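Local coordinates for protein R-imine reductase (Streptomyces kanamyceticus, PDB 3ZGY) that catalyses the R-selective reduction of an imine substrate, using NADPH as the hydride donor, at residues Val81-Tyr86 and His90-Pro95. Residues are numbered along the deposited sequence; the frame is centred on the assembly and turned at random.
Sequences VCVSDY and HALLDP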
loop_
_atom_site.group_PDB
_atom_site.type_symbol
_atom_site.label_atom_id
_atom_site.label_comp_id
_atom_site.label_asym_id
_atom_site.label_seq_id
_atom_site.Cartn_x
_atom_site.Cartn_y
_atom_site.Cartn_z
ATOM N N VAL D 81 28.708 -6.739 6.365
ATOM C CA VAL D 81 28.535 -7.736 5.340
ATOM C C VAL D 81 27.290 -7.465 4.552
ATOM O O VAL D 81 26.184 -7.325 5.129
ATOM C CB VAL D 81 28.378 -9.124 5.981
ATOM C CG1 VAL D 81 28.159 -10.189 4.920
ATOM C CG2 VAL D 81 29.641 -9.461 6.779
ATOM N N CYS D 82 27.440 -7.410 3.241
ATOM C CA CYS D 82 26.286 -7.257 2.362
ATOM C C CYS D 82 26.428 -8.087 1.116
ATOM O O CYS D 82 27.229 -7.751 0.234
ATOM C CB CYS D 82 26.118 -5.819 1.996
ATOM S SG CYS D 82 24.422 -5.602 1.408
ATOM N N VAL D 83 25.723 -9.205 1.061
ATOM C CA VAL D 83 25.891 -10.178 -0.029
ATOM C C VAL D 83 24.524 -10.664 -0.431
ATOM O O VAL D 83 23.494 -10.188 0.106
ATOM C CB VAL D 83 26.764 -11.365 0.359
ATOM C CG1 VAL D 83 28.183 -10.911 0.669
ATOM C CG2 VAL D 83 26.183 -12.121 1.559
ATOM N N SER D 84 24.457 -11.592 -1.365
ATOM C CA SER D 84 23.151 -11.871 -1.987
ATOM C C SER D 84 22.186 -12.509 -1.013
ATOM O O SER D 84 21.003 -12.153 -1.013
ATOM C CB SER D 84 23.313 -12.685 -3.267
ATOM O OG SER D 84 23.971 -13.886 -2.964
ATOM N N ASP D 85 22.664 -13.409 -0.144
ATOM C CA ASP D 85 21.758 -14.084 0.825
ATOM C C ASP D 85 22.541 -14.804 1.927
ATOM O O ASP D 85 23.774 -14.783 1.903
ATOM C CB ASP D 85 20.863 -15.078 0.098
ATOM C CG ASP D 85 21.677 -16.124 -0.697
ATOM O OD1 ASP D 85 22.838 -16.449 -0.367
ATOM O OD2 ASP D 85 21.152 -16.640 -1.678
ATOM N N TYR D 86 21.834 -15.427 2.900
ATOM C CA TYR D 86 22.493 -15.991 4.109
ATOM C C TYR D 86 23.350 -17.212 3.731
ATOM O O TYR D 86 24.360 -17.474 4.358
ATOM C CB TYR D 86 21.497 -16.233 5.279
ATOM C CG TYR D 86 21.229 -14.947 6.078
ATOM C CD1 TYR D 86 20.602 -13.856 5.498
ATOM C CD2 TYR D 86 21.621 -14.805 7.399
ATOM C CE1 TYR D 86 20.358 -12.695 6.196
ATOM C CE2 TYR D 86 21.354 -13.647 8.115
ATOM C CZ TYR D 86 20.745 -12.569 7.503
ATOM O OH TYR D 86 20.511 -11.338 8.164
ATOM N N HIS D 90 27.003 -17.667 5.000
ATOM C CA HIS D 90 27.514 -18.975 5.472
ATOM C C HIS D 90 28.828 -19.298 4.796
ATOM O O HIS D 90 29.804 -19.652 5.445
ATOM C CB HIS D 90 26.525 -20.107 5.147
ATOM C CG HIS D 90 25.499 -20.333 6.193
ATOM N ND1 HIS D 90 25.809 -20.820 7.432
ATOM C CD2 HIS D 90 24.171 -20.095 6.200
ATOM C CE1 HIS D 90 24.715 -20.847 8.170
ATOM N NE2 HIS D 90 23.709 -20.414 7.445
ATOM N N ALA D 91 28.837 -19.179 3.477
ATOM C CA ALA D 91 29.991 -19.606 2.669
ATOM C C ALA D 91 31.258 -18.764 2.934
ATOM O O ALA D 91 32.370 -19.282 2.904
ATOM C CB ALA D 91 29.612 -19.612 1.197
ATOM N N LEU D 92 31.078 -17.484 3.246
ATOM C CA LEU D 92 32.221 -16.628 3.454
ATOM C C LEU D 92 32.692 -16.647 4.864
ATOM O O LEU D 92 33.884 -16.521 5.090
ATOM C CB LEU D 92 31.874 -15.194 3.088
ATOM C CG LEU D 92 31.482 -14.989 1.632
ATOM C CD1 LEU D 92 31.180 -13.524 1.413
ATOM C CD2 LEU D 92 32.608 -15.456 0.731
ATOM N N LEU D 93 31.775 -16.749 5.821
ATOM C CA LEU D 93 32.141 -16.578 7.217
ATOM C C LEU D 93 32.406 -17.909 7.991
ATOM O O LEU D 93 33.254 -17.942 8.855
ATOM C CB LEU D 93 31.064 -15.802 7.929
ATOM C CG LEU D 93 30.824 -14.381 7.438
ATOM C CD1 LEU D 93 29.892 -13.651 8.394
ATOM C CD2 LEU D 93 32.129 -13.621 7.279
ATOM N N ASP D 94 31.680 -18.986 7.674
ATOM C CA ASP D 94 31.817 -20.219 8.437
ATOM C C ASP D 94 33.255 -20.735 8.412
ATOM O O ASP D 94 33.768 -21.159 9.433
ATOM C CB ASP D 94 30.794 -21.285 7.988
ATOM C CG ASP D 94 29.327 -20.947 8.392
ATOM O OD1 ASP D 94 29.119 -20.048 9.215
ATOM O OD2 ASP D 94 28.369 -21.614 7.923
ATOM N N PRO D 95 33.936 -20.678 7.262
ATOM C CA PRO D 95 35.287 -21.233 7.248
ATOM C C PRO D 95 36.305 -20.485 8.064
ATOM O O PRO D 95 37.427 -20.918 8.107
ATOM C CB PRO D 95 35.685 -21.147 5.782
ATOM C CG PRO D 95 34.406 -21.141 5.032
ATOM C CD PRO D 95 33.451 -20.391 5.905
#
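Tyr86 O accepts the backbone N-H of His90 at 2.7 Å (N to O), a nearly straight i to i+4 bond that closes the first turn of helix 86-93. The side chain of His90 leaves from beyond the oxygen of that carbonyl and swings back toward its flank. Its CB lies 3.5 Å from Tyr86 O, and CG follows alongside; CD2 comes nearest, 3.2 Å from Tyr86 O, with the oxygen oblique to the ring. ND1 donates to Asp94 OD2 over 2.7 Å; OD2 lies almost in the imidazole plane, while ND1 reaches its syn side 25° out of the carboxylate plane. This bond probably helps to set the rotation of the ring, while Asp94 OD1 forms a salt bridge with Arg120.

The rest is aliphatic. Val83 CG1 meets Leu92 CD1, held anti to CA (chi2 -179°), at 4.0 Å as the two side chains pass in opposite directions, and Val81 CG2 loosely approaches Leu93 CD1. Asp85 N-caps the helix, and Tyr86 OH is hydrogen-bonded to Asp133 OD2. Strand, loop and helix form a beta-alpha unit of the Rossmann-type domain; its connecting loop carries Val83 and Ser84 of the NADP(+) site, empty in this apo chain.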